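Local coordinates for protein glutamate--tRNA ligase (Elizabethkingia anophelis, PDB 6B1Z) that probably catalyses the ATP-dependent attachment of glutamate to its tRNA, as a class I glutamyl-tRNA synthetase, at residues Pro23-Gly28 with Pro279-Asn284; Thr31-Tyr36 with Met310-Gly315; His225-Glu230 with Ala254-Ile259; Trp316-Asn321 with Ile331-Leu336. All blocks are in the same frame, centred on the assembly; numbering follows the deposited sequence.

Overall arrangement
All four contacts lie in the class I catalytic domain and gather around helix 26-41. Contact 1 sets the start of this helix against the loop 279-284, and contact 2 packs its next turns on the end of helix 304-312; their centres are about 13 Å apart and they meet through L26 and V311. Contact 3, nested along the chain inside the loops closed by contacts 1 and 2, pairs strands 225-229 and 252-256 and touches the same helix at T31, Y34 and D35. Contact 4, last in the chain, lies about 11 Å from contact 2, between centres, and touches it chiefly through Y34 and M313. Segments distant in sequence thus converge on helix 26-41, whose start carries the HIGH-type signature.

Contact 1 (Pro23-Gly28 with Pro279-Asn284); sequences PLHLGG and PVFPLN
H25 and F281 meet where the HIGH-type signature of class I synthetases, here H25-G28, opens helix 26-41; in this family that signature borders the ATP site. The aromatic contact is T-shaped: the edge of F281 points at the face of the H25 ring, the centroids 5.0 Å apart and the planes at 89°. F281 CE1 does the touching, 3.4 Å from H25 CE1. H25 holds the N-cap position, and its CG stands anti to its own carbonyl carbon (chi1 -67°), which lays the imidazole alongside F281.

A CH-pi contact from P23 covers one face of the phenyl ring: P23 CG sits over the ring centre, 3.6 Å from the F281 centroid. V280 CG2, from the preceding residue, covers the opposite face. Y65 of helix 62-73 also packs on P23, F281 and P282.

Polar linkage runs through one water, which accepts from L26 N at 2.8 Å and donates to V280 O at 2.6 Å, tying the first turn of the helix to the loop. L24 O is buried without any hydrogen-bonding partner; the nearest atoms across the contact are carbons, F281 CD1 at 3.3 Å and P282 CD at 3.2 Å.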
# COMPACT_ATOMS: atom_id res chain seq x y z
N PRO A 23 -7.09 6.72 4.47
CA PRO A 23 -6.34 6.22 3.32
C PRO A 23 -6.26 4.70 3.28
O PRO A 23 -6.44 4.01 4.29
CB PRO A 23 -4.95 6.82 3.53
CG PRO A 23 -4.82 6.86 5.03
CD PRO A 23 -6.21 7.19 5.55
N LEU A 24 -5.95 4.20 2.09
CA LEU A 24 -5.61 2.79 1.93
C LEU A 24 -4.29 2.47 2.63
O LEU A 24 -3.31 3.21 2.49
CB LEU A 24 -5.50 2.43 0.45
CG LEU A 24 -6.78 2.49 -0.38
CD1 LEU A 24 -6.45 2.08 -1.80
CD2 LEU A 24 -7.86 1.61 0.22
N HIS A 25 -4.27 1.38 3.39
CA HIS A 25 -3.05 0.82 3.93
C HIS A 25 -2.51 -0.23 2.95
O HIS A 25 -3.16 -0.58 1.97
CB HIS A 25 -3.29 0.20 5.31
CG HIS A 25 -3.64 1.20 6.37
ND1 HIS A 25 -2.80 1.47 7.44
CD2 HIS A 25 -4.73 1.98 6.54
CE1 HIS A 25 -3.36 2.39 8.21
NE2 HIS A 25 -4.54 2.71 7.69
N LEU A 26 -1.30 -0.71 3.23
CA LEU A 26 -0.68 -1.72 2.37
C LEU A 26 -1.55 -2.97 2.25
O LEU A 26 -1.67 -3.54 1.16
CB LEU A 26 0.70 -2.08 2.89
CG LEU A 26 1.77 -2.44 1.87
CD1 LEU A 26 2.00 -1.29 0.90
CD2 LEU A 26 3.06 -2.76 2.62
N GLY A 27 -2.15 -3.41 3.35
CA GLY A 27 -3.06 -4.55 3.27
C GLY A 27 -4.21 -4.31 2.31
O GLY A 27 -4.62 -5.22 1.58
N GLY A 28 -4.75 -3.09 2.28
CA GLY A 28 -5.85 -2.81 1.38
C GLY A 28 -5.42 -2.77 -0.08
O GLY A 28 -6.14 -3.24 -0.96
N PRO A 279 7.18 4.54 4.03
CA PRO A 279 5.80 5.02 4.02
C PRO A 279 4.83 3.87 4.27
O PRO A 279 5.16 2.69 4.17
CB PRO A 279 5.62 5.61 2.61
CG PRO A 279 6.66 4.95 1.78
CD PRO A 279 7.79 4.54 2.69
N VAL A 280 3.61 4.25 4.64
CA VAL A 280 2.57 3.26 4.90
C VAL A 280 1.37 3.41 3.99
O VAL A 280 0.58 2.45 3.88
CB VAL A 280 2.14 3.30 6.38
CG1 VAL A 280 3.28 2.80 7.26
CG2 VAL A 280 1.71 4.70 6.78
N PHE A 281 1.20 4.53 3.30
CA PHE A 281 0.08 4.73 2.39
C PHE A 281 0.59 4.92 0.97
O PHE A 281 1.70 5.43 0.78
CB PHE A 281 -0.73 5.97 2.82
CG PHE A 281 -1.09 5.97 4.28
CD1 PHE A 281 -1.66 4.85 4.88
CD2 PHE A 281 -0.84 7.09 5.06
CE1 PHE A 281 -2.00 4.86 6.23
CE2 PHE A 281 -1.18 7.11 6.41
CZ PHE A 281 -1.75 5.99 6.99
N PRO A 282 -0.18 4.52 -0.06
CA PRO A 282 0.32 4.71 -1.44
C PRO A 282 0.50 6.17 -1.81
O PRO A 282 1.46 6.51 -2.52
CB PRO A 282 -0.75 4.02 -2.30
CG PRO A 282 -2.00 4.02 -1.43
CD PRO A 282 -1.48 3.82 -0.03
N LEU A 283 -0.38 7.06 -1.34
CA LEU A 283 -0.37 8.47 -1.67
C LEU A 283 -0.36 9.29 -0.39
O LEU A 283 -0.76 8.82 0.68
CB LEU A 283 -1.60 8.87 -2.50
CG LEU A 283 -2.07 7.92 -3.60
CD1 LEU A 283 -3.36 8.45 -4.23
CD2 LEU A 283 -1.01 7.75 -4.66
N ASN A 284 0.09 10.54 -0.51
CA ASN A 284 0.02 11.50 0.58
C ASN A 284 -1.36 11.49 1.23
O ASN A 284 -2.38 11.53 0.54
CB ASN A 284 0.30 12.91 0.06
CG ASN A 284 1.77 13.25 0.05
OD1 ASN A 284 2.63 12.37 0.09
ND2 ASN A 284 2.07 14.54 -0.02
O HOH W 1 0.10 0.39 5.44

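Contact 2 (Thr31-Tyr36 with Met310-Gly315); sequences TALYDY and MVAMLG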
# COMPACT_ATOMS: atom_id res chain seq x y z
N THR A 31 -5.17 -6.40 -1.13
CA THR A 31 -6.48 -6.99 -1.39
C THR A 31 -7.02 -6.54 -2.74
O THR A 31 -7.48 -7.36 -3.55
CB THR A 31 -7.44 -6.63 -0.27
OG1 THR A 31 -7.01 -7.29 0.93
CG2 THR A 31 -8.87 -7.10 -0.64
N ALA A 32 -6.96 -5.23 -3.01
CA ALA A 32 -7.39 -4.72 -4.31
C ALA A 32 -6.61 -5.37 -5.45
O ALA A 32 -7.20 -5.75 -6.47
CB ALA A 32 -7.23 -3.20 -4.36
N LEU A 33 -5.29 -5.52 -5.29
CA LEU A 33 -4.47 -6.13 -6.34
C LEU A 33 -4.89 -7.57 -6.60
O LEU A 33 -5.04 -7.98 -7.75
CB LEU A 33 -2.99 -6.07 -5.96
CG LEU A 33 -2.05 -6.82 -6.90
CD1 LEU A 33 -2.01 -6.21 -8.30
CD2 LEU A 33 -0.67 -6.88 -6.30
N TYR A 34 -5.08 -8.35 -5.53
CA TYR A 34 -5.46 -9.75 -5.73
C TYR A 34 -6.86 -9.86 -6.33
O TYR A 34 -7.11 -10.76 -7.15
CB TYR A 34 -5.33 -10.54 -4.42
CG TYR A 34 -3.89 -10.80 -3.95
CD1 TYR A 34 -2.78 -10.45 -4.72
CD2 TYR A 34 -3.66 -11.41 -2.72
CE1 TYR A 34 -1.48 -10.70 -4.27
CE2 TYR A 34 -2.37 -11.66 -2.27
CZ TYR A 34 -1.29 -11.31 -3.04
OH TYR A 34 -0.03 -11.58 -2.57
N ASP A 35 -7.79 -8.96 -5.96
CA ASP A 35 -9.07 -8.85 -6.67
C ASP A 35 -8.86 -8.66 -8.17
O ASP A 35 -9.47 -9.35 -9.00
CB ASP A 35 -9.87 -7.66 -6.15
CG ASP A 35 -10.58 -7.92 -4.86
OD1 ASP A 35 -11.13 -9.04 -4.67
OD2 ASP A 35 -10.63 -6.97 -4.03
N TYR A 36 -8.04 -7.66 -8.52
CA TYR A 36 -7.82 -7.31 -9.92
C TYR A 36 -7.18 -8.46 -10.68
O TYR A 36 -7.65 -8.85 -11.76
CB TYR A 36 -6.95 -6.06 -9.97
CG TYR A 36 -6.71 -5.49 -11.35
CD1 TYR A 36 -7.72 -4.83 -12.04
CD2 TYR A 36 -5.47 -5.61 -11.96
CE1 TYR A 36 -7.50 -4.30 -13.29
CE2 TYR A 36 -5.24 -5.08 -13.22
CZ TYR A 36 -6.27 -4.44 -13.88
OH TYR A 36 -6.04 -3.92 -15.14
N MET A 310 6.19 -5.34 -5.59
CA MET A 310 6.54 -5.64 -4.21
C MET A 310 5.31 -6.12 -3.43
O MET A 310 5.35 -7.13 -2.71
CB MET A 310 7.15 -4.40 -3.56
CG MET A 310 7.51 -4.55 -2.07
SD MET A 310 6.11 -4.26 -0.95
CE MET A 310 5.87 -2.51 -1.15
N VAL A 311 4.19 -5.41 -3.59
CA VAL A 311 2.99 -5.76 -2.83
C VAL A 311 2.49 -7.15 -3.22
O VAL A 311 2.09 -7.94 -2.36
CB VAL A 311 1.90 -4.68 -3.04
CG1 VAL A 311 0.57 -5.14 -2.40
CG2 VAL A 311 2.34 -3.36 -2.40
N ALA A 312 2.54 -7.47 -4.51
CA ALA A 312 2.07 -8.78 -4.98
C ALA A 312 2.80 -9.92 -4.30
O ALA A 312 2.21 -10.96 -4.02
CB ALA A 312 2.26 -8.88 -6.49
N MET A 313 4.09 -9.74 -4.04
CA MET A 313 4.90 -10.83 -3.51
C MET A 313 4.80 -10.97 -2.00
O MET A 313 5.51 -11.80 -1.43
CB MET A 313 6.36 -10.63 -3.95
CG MET A 313 6.52 -10.63 -5.47
SD MET A 313 5.68 -12.03 -6.28
CE MET A 313 6.02 -11.66 -8.00
N LEU A 314 3.93 -10.19 -1.34
CA LEU A 314 3.66 -10.36 0.09
C LEU A 314 2.67 -11.52 0.26
O LEU A 314 1.49 -11.35 0.57
CB LEU A 314 3.13 -9.06 0.69
CG LEU A 314 4.13 -7.90 0.72
CD1 LEU A 314 3.44 -6.63 1.19
CD2 LEU A 314 5.33 -8.23 1.61
N GLY A 315 3.20 -12.74 0.11
CA GLY A 315 2.42 -13.93 0.32
C GLY A 315 2.05 -14.69 -0.93
O GLY A 315 1.36 -15.71 -0.84
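Y34 and L33 of helix 26-41, the helix that follows the HIGH-type signature in the class I catalytic domain, meet the C-terminal end of helix 304-312 and the turn beyond it. The tight part is centred on A312. Y34 OH donates to A312 O at 2.7 Å, reaching the last helical residue at the edge of the tyrosine ring, with the oxygen near the ring plane. The hydroxyl stands 36° out of the carbonyl plane, so it does not lie on a lone pair, and the C=O...O angle is 135°. Beside this bond L33 CD2 presses on the methyl of A312, 3.6 Å from its CB; CG of L33 lies anti to the backbone N (chi1 173°), which turns the isobutyl group across to the other helix. M327 and M75 pack on L33 as well, and M330 on A312.

Toward V311 and L314 the fit is looser, though still buried. L33 CD2 is 4.4 Å from V311 CG1. The tyrosine ring meets the ring of F334, and CB of W316 touches the hydroxyl. L314, at the centre of an inverse gamma turn, brings its carbonyl oxygen to 3.5 Å from Y34 OH, and that oxygen accepts from R30 NH1. The turn is closed by a weak bond of 2.9 Å from G315 N to M313 O.

Contact 3 (His225-Glu230 with Ala254-Ile259); sequences HVIRGE and AHLSLI. With EDO (1,2-ethanediol), chain R; FMT (formic acid), chain C.
R228 runs alongside H255, both side chains pointing the same way, with the guanidinium and imidazole planes 65° apart. The arginine chain is extended from CG to NE, which puts NE 3.0 Å from H255 NE2 and brings NH2 to the ring edge, where it makes a weak hydrogen bond of 3.3 Å to the same H255 NE2. NH2 also bonds to H239 ND1, and H255 ND1 is held by D183 OD2, so ring and guanidinium are each fixed from a second direction. On another edge of the guanidinium, R228 NH1 donates to O2 of a formic acid molecule at 2.9 Å; R15 NH2 also hydrogen-bonds to this molecule, which probably came from the crystallisation liquor.

Beneath these side chains the two strands form the parallel pair of a beta-alpha-beta crossover of the Rossmann-type catalytic domain, with helix 236-246 as the connection. R228 supplies both inner rungs: its N bonds to A254 O at 3.0 Å, and its O accepts from L256 N at 2.8 Å. I227, A254 and L256 lie on the other face of the sheet, where I227 CG2 is 3.8 Å from L256 CD1; I227 and L256 meet helix 26-41, A254 meets I184 and I185.

Past the strand ends, E230 takes over. Its CG packs across L258 CG at about a right angle, and OE2 accepts from L258 N at 2.8 Å in a nearly straight bond (170°), met on the anti side of the carboxylate. OE1 forms a salt bridge with R186, and a water joins E230 OE2 to L258 O. S257 N turns instead to the ethanediol, donating to its O1 at 2.8 Å.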
# COMPACT_ATOMS: atom_id res chain seq x y z
N HIS A 225 -16.63 -14.39 -5.75
CA HIS A 225 -15.48 -14.64 -4.89
C HIS A 225 -15.25 -13.41 -4.04
O HIS A 225 -15.02 -12.32 -4.58
CB HIS A 225 -14.22 -14.96 -5.70
CG HIS A 225 -14.31 -16.22 -6.50
ND1 HIS A 225 -15.04 -16.31 -7.66
CD2 HIS A 225 -13.76 -17.44 -6.30
CE1 HIS A 225 -14.93 -17.54 -8.15
NE2 HIS A 225 -14.15 -18.24 -7.35
N VAL A 226 -15.30 -13.59 -2.72
CA VAL A 226 -15.04 -12.52 -1.76
C VAL A 226 -13.61 -12.71 -1.26
O VAL A 226 -13.32 -13.67 -0.53
CB VAL A 226 -16.04 -12.56 -0.60
CG1 VAL A 226 -15.65 -11.60 0.51
CG2 VAL A 226 -17.44 -12.24 -1.11
N ILE A 227 -12.72 -11.80 -1.65
CA ILE A 227 -11.32 -11.81 -1.27
C ILE A 227 -11.11 -10.67 -0.29
O ILE A 227 -11.37 -9.52 -0.63
CB ILE A 227 -10.40 -11.65 -2.48
CG1 ILE A 227 -10.65 -12.75 -3.53
CG2 ILE A 227 -8.93 -11.63 -2.03
CD1 ILE A 227 -9.94 -12.54 -4.88
N ARG A 228 -10.67 -10.99 0.93
CA ARG A 228 -10.60 -9.95 1.95
C ARG A 228 -9.62 -10.36 3.04
O ARG A 228 -9.11 -11.48 3.06
CB ARG A 228 -12.00 -9.67 2.53
CG ARG A 228 -12.60 -10.84 3.28
CD ARG A 228 -14.07 -10.56 3.61
NE ARG A 228 -14.60 -11.66 4.42
CZ ARG A 228 -15.89 -11.82 4.73
NH1 ARG A 228 -16.80 -10.98 4.26
NH2 ARG A 228 -16.25 -12.85 5.49
N GLY A 229 -9.36 -9.42 3.98
CA GLY A 229 -8.41 -9.68 5.04
C GLY A 229 -8.93 -10.60 6.13
O GLY A 229 -10.14 -10.71 6.37
N GLU A 230 -8.00 -11.23 6.86
CA GLU A 230 -8.39 -12.16 7.91
C GLU A 230 -9.04 -11.47 9.11
O GLU A 230 -9.59 -12.16 9.98
CB GLU A 230 -7.20 -13.00 8.37
CG GLU A 230 -6.16 -12.26 9.18
CD GLU A 230 -5.12 -13.18 9.81
OE1 GLU A 230 -5.49 -14.23 10.40
OE2 GLU A 230 -3.93 -12.84 9.75
N ALA A 254 -12.00 -16.07 0.35
CA ALA A 254 -10.55 -16.22 0.51
C ALA A 254 -10.08 -15.16 1.49
O ALA A 254 -10.24 -13.96 1.22
CB ALA A 254 -9.83 -16.06 -0.84
N HIS A 255 -9.51 -15.58 2.61
CA HIS A 255 -9.10 -14.66 3.67
C HIS A 255 -7.58 -14.56 3.70
O HIS A 255 -6.88 -15.55 3.93
CB HIS A 255 -9.66 -15.10 5.02
CG HIS A 255 -11.11 -14.79 5.18
ND1 HIS A 255 -12.10 -15.62 4.68
CD2 HIS A 255 -11.74 -13.75 5.77
CE1 HIS A 255 -13.28 -15.09 4.96
NE2 HIS A 255 -13.10 -13.96 5.62
N LEU A 256 -7.08 -13.35 3.46
CA LEU A 256 -5.65 -13.08 3.38
C LEU A 256 -5.08 -12.76 4.76
O LEU A 256 -5.60 -11.90 5.48
CB LEU A 256 -5.42 -11.91 2.42
CG LEU A 256 -6.04 -12.08 1.03
CD1 LEU A 256 -6.01 -10.75 0.27
CD2 LEU A 256 -5.29 -13.16 0.24
N SER A 257 -4.00 -13.43 5.12
CA SER A 257 -3.39 -13.22 6.43
C SER A 257 -2.77 -11.83 6.52
O SER A 257 -2.23 -11.32 5.53
CB SER A 257 -2.35 -14.31 6.70
OG SER A 257 -2.99 -15.59 6.71
N LEU A 258 -2.84 -11.23 7.70
CA LEU A 258 -2.30 -9.88 7.88
C LEU A 258 -0.81 -9.85 7.60
O LEU A 258 -0.08 -10.79 7.91
CB LEU A 258 -2.58 -9.40 9.31
CG LEU A 258 -4.07 -9.27 9.66
CD1 LEU A 258 -4.25 -8.91 11.13
CD2 LEU A 258 -4.75 -8.26 8.77
N ILE A 259 -0.36 -8.75 6.99
CA ILE A 259 1.06 -8.52 6.74
C ILE A 259 1.76 -8.35 8.08
O ILE A 259 1.29 -7.63 8.97
CB ILE A 259 1.24 -7.30 5.84
CG1 ILE A 259 0.56 -7.54 4.48
CG2 ILE A 259 2.73 -6.96 5.68
CD1 ILE A 259 0.41 -6.30 3.62
C1 EDO R . -1.96 -13.76 2.51
O1 EDO R . -2.59 -14.87 3.17
C2 EDO R . -0.47 -14.05 2.38
O2 EDO R . 0.10 -14.03 3.70
C FMT C . -15.60 -7.51 3.02
O1 FMT C . -14.79 -7.44 2.09
O2 FMT C . -16.53 -8.34 3.07
O HOH W 2 -0.82 -12.63 9.86

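Contact 4 (Trp316-Asn321 with Ile331-Leu336); sequences WSPADN and IKEFDL
An aromatic contact, supplemented by one bridging water, joins W316, in the loop after helix 304-312, to F334, the first residue beyond helix 327-333, within the catalytic domain and about 20 Å from the centre of the chain to the centre of the contact. F334 directs its edge at the face of the indole: the phenyl and five-membered rings have centroids 5.0 Å apart and planes at 62°, and F334 CD1 comes to 3.8 Å from W316 CE2. The opposite face of the indole is covered by P318 CD, so the tryptophan is sandwiched between a ring edge and a proline methylene. CG of W316 is anti to the backbone N (chi1 170°), which carries the indole toward the helix end.

At the rim of the indole, E333 CG lies near the ring plane, 3.9 Å from W316 CZ2. A water sits in the same plane; it accepts from W316 NE1 at 2.8 Å and donates to E333 O at 2.6 Å, linking the indole N-H to the last carbonyl of the helix.

Beyond the tryptophan the loop folds into a type I beta turn from P318 to N321, closed by N321 N to P318 O at 3.0 Å. The turn brings two acids together. D320 OD2 is 3.3 Å from E333 OE1, the carboxylates about perpendicular, and E333 OE1 also lies against P318 CB. Such closeness of like charges may favour a proton on one of them. D320 OD1 has its own donor in K322 N.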
# COMPACT_ATOMS: atom_id res chain seq x y z
N TRP A 316 2.49 -14.24 -2.10
CA TRP A 316 2.30 -14.98 -3.33
C TRP A 316 3.66 -15.16 -3.96
O TRP A 316 4.45 -14.21 -4.00
CB TRP A 316 1.34 -14.26 -4.29
CG TRP A 316 1.27 -14.86 -5.68
CD1 TRP A 316 0.81 -16.10 -6.02
CD2 TRP A 316 1.64 -14.21 -6.91
NE1 TRP A 316 0.89 -16.27 -7.39
CE2 TRP A 316 1.39 -15.13 -7.95
CE3 TRP A 316 2.16 -12.96 -7.23
CZ2 TRP A 316 1.65 -14.83 -9.29
CZ3 TRP A 316 2.42 -12.66 -8.55
CH2 TRP A 316 2.16 -13.59 -9.57
N SER A 317 3.97 -16.38 -4.38
CA SER A 317 5.22 -16.67 -5.07
C SER A 317 4.86 -17.41 -6.35
O SER A 317 4.41 -18.57 -6.28
CB SER A 317 6.18 -17.48 -4.21
OG SER A 317 5.49 -18.36 -3.34
N PRO A 318 5.00 -16.77 -7.51
CA PRO A 318 4.72 -17.47 -8.77
C PRO A 318 5.58 -18.72 -8.89
O PRO A 318 6.73 -18.76 -8.45
CB PRO A 318 5.08 -16.43 -9.84
CG PRO A 318 6.00 -15.48 -9.15
CD PRO A 318 5.55 -15.43 -7.73
N ALA A 319 4.99 -19.76 -9.51
CA ALA A 319 5.65 -21.06 -9.56
C ALA A 319 6.99 -20.99 -10.28
O ALA A 319 7.87 -21.83 -10.02
CB ALA A 319 4.74 -22.08 -10.25
N ASP A 320 7.19 -20.01 -11.16
CA ASP A 320 8.42 -19.91 -11.93
C ASP A 320 9.56 -19.23 -11.16
O ASP A 320 10.67 -19.14 -11.69
CB ASP A 320 8.17 -19.17 -13.25
CG ASP A 320 7.59 -17.77 -13.05
OD1 ASP A 320 7.52 -17.30 -11.90
OD2 ASP A 320 7.20 -17.15 -14.06
N ASN A 321 9.30 -18.75 -9.94
CA ASN A 321 10.31 -18.12 -9.09
C ASN A 321 10.90 -16.87 -9.73
O ASN A 321 12.03 -16.48 -9.41
CB ASN A 321 11.43 -19.10 -8.72
CG ASN A 321 10.93 -20.26 -7.89
OD1 ASN A 321 10.00 -20.12 -7.10
ND2 ASN A 321 11.56 -21.42 -8.07
N ILE A 331 -1.11 -10.95 -14.18
CA ILE A 331 -2.44 -11.39 -14.60
C ILE A 331 -2.39 -12.79 -15.19
O ILE A 331 -3.25 -13.64 -14.91
CB ILE A 331 -3.06 -10.38 -15.59
CG1 ILE A 331 -3.45 -9.09 -14.87
CG2 ILE A 331 -4.27 -11.01 -16.29
CD1 ILE A 331 -3.75 -7.92 -15.80
N LYS A 332 -1.39 -13.06 -16.02
CA LYS A 332 -1.34 -14.35 -16.70
C LYS A 332 -1.11 -15.51 -15.73
O LYS A 332 -1.63 -16.60 -15.95
CB LYS A 332 -0.25 -14.32 -17.78
N GLU A 333 -0.35 -15.30 -14.65
CA GLU A 333 0.04 -16.44 -13.83
C GLU A 333 -0.55 -16.44 -12.43
O GLU A 333 -0.35 -17.42 -11.70
CB GLU A 333 1.56 -16.54 -13.74
CG GLU A 333 2.28 -15.38 -13.10
CD GLU A 333 3.78 -15.62 -13.06
OE1 GLU A 333 4.19 -16.78 -12.84
OE2 GLU A 333 4.55 -14.66 -13.29
N PHE A 334 -1.31 -15.41 -12.04
CA PHE A 334 -1.85 -15.36 -10.69
C PHE A 334 -2.80 -16.53 -10.44
O PHE A 334 -3.74 -16.77 -11.21
CB PHE A 334 -2.59 -14.05 -10.43
CG PHE A 334 -3.05 -13.89 -9.00
CD1 PHE A 334 -2.13 -13.66 -7.99
CD2 PHE A 334 -4.39 -14.02 -8.67
CE1 PHE A 334 -2.54 -13.52 -6.66
CE2 PHE A 334 -4.82 -13.88 -7.35
CZ PHE A 334 -3.89 -13.63 -6.34
N ASP A 335 -2.54 -17.25 -9.35
CA ASP A 335 -3.36 -18.38 -8.93
C ASP A 335 -3.67 -18.17 -7.46
O ASP A 335 -2.77 -18.26 -6.61
CB ASP A 335 -2.63 -19.70 -9.17
CG ASP A 335 -3.48 -20.91 -8.85
OD1 ASP A 335 -4.59 -20.76 -8.27
OD2 ASP A 335 -3.04 -22.03 -9.18
N LEU A 336 -4.94 -17.87 -7.16
CA LEU A 336 -5.34 -17.60 -5.79
C LEU A 336 -5.06 -18.80 -4.88
O LEU A 336 -4.81 -18.62 -3.68
CB LEU A 336 -6.82 -17.24 -5.77
CG LEU A 336 -7.45 -16.61 -4.54
CD1 LEU A 336 -6.72 -15.33 -4.13
CD2 LEU A 336 -8.92 -16.35 -4.85
O HOH W 3 0.42 -18.26 -9.32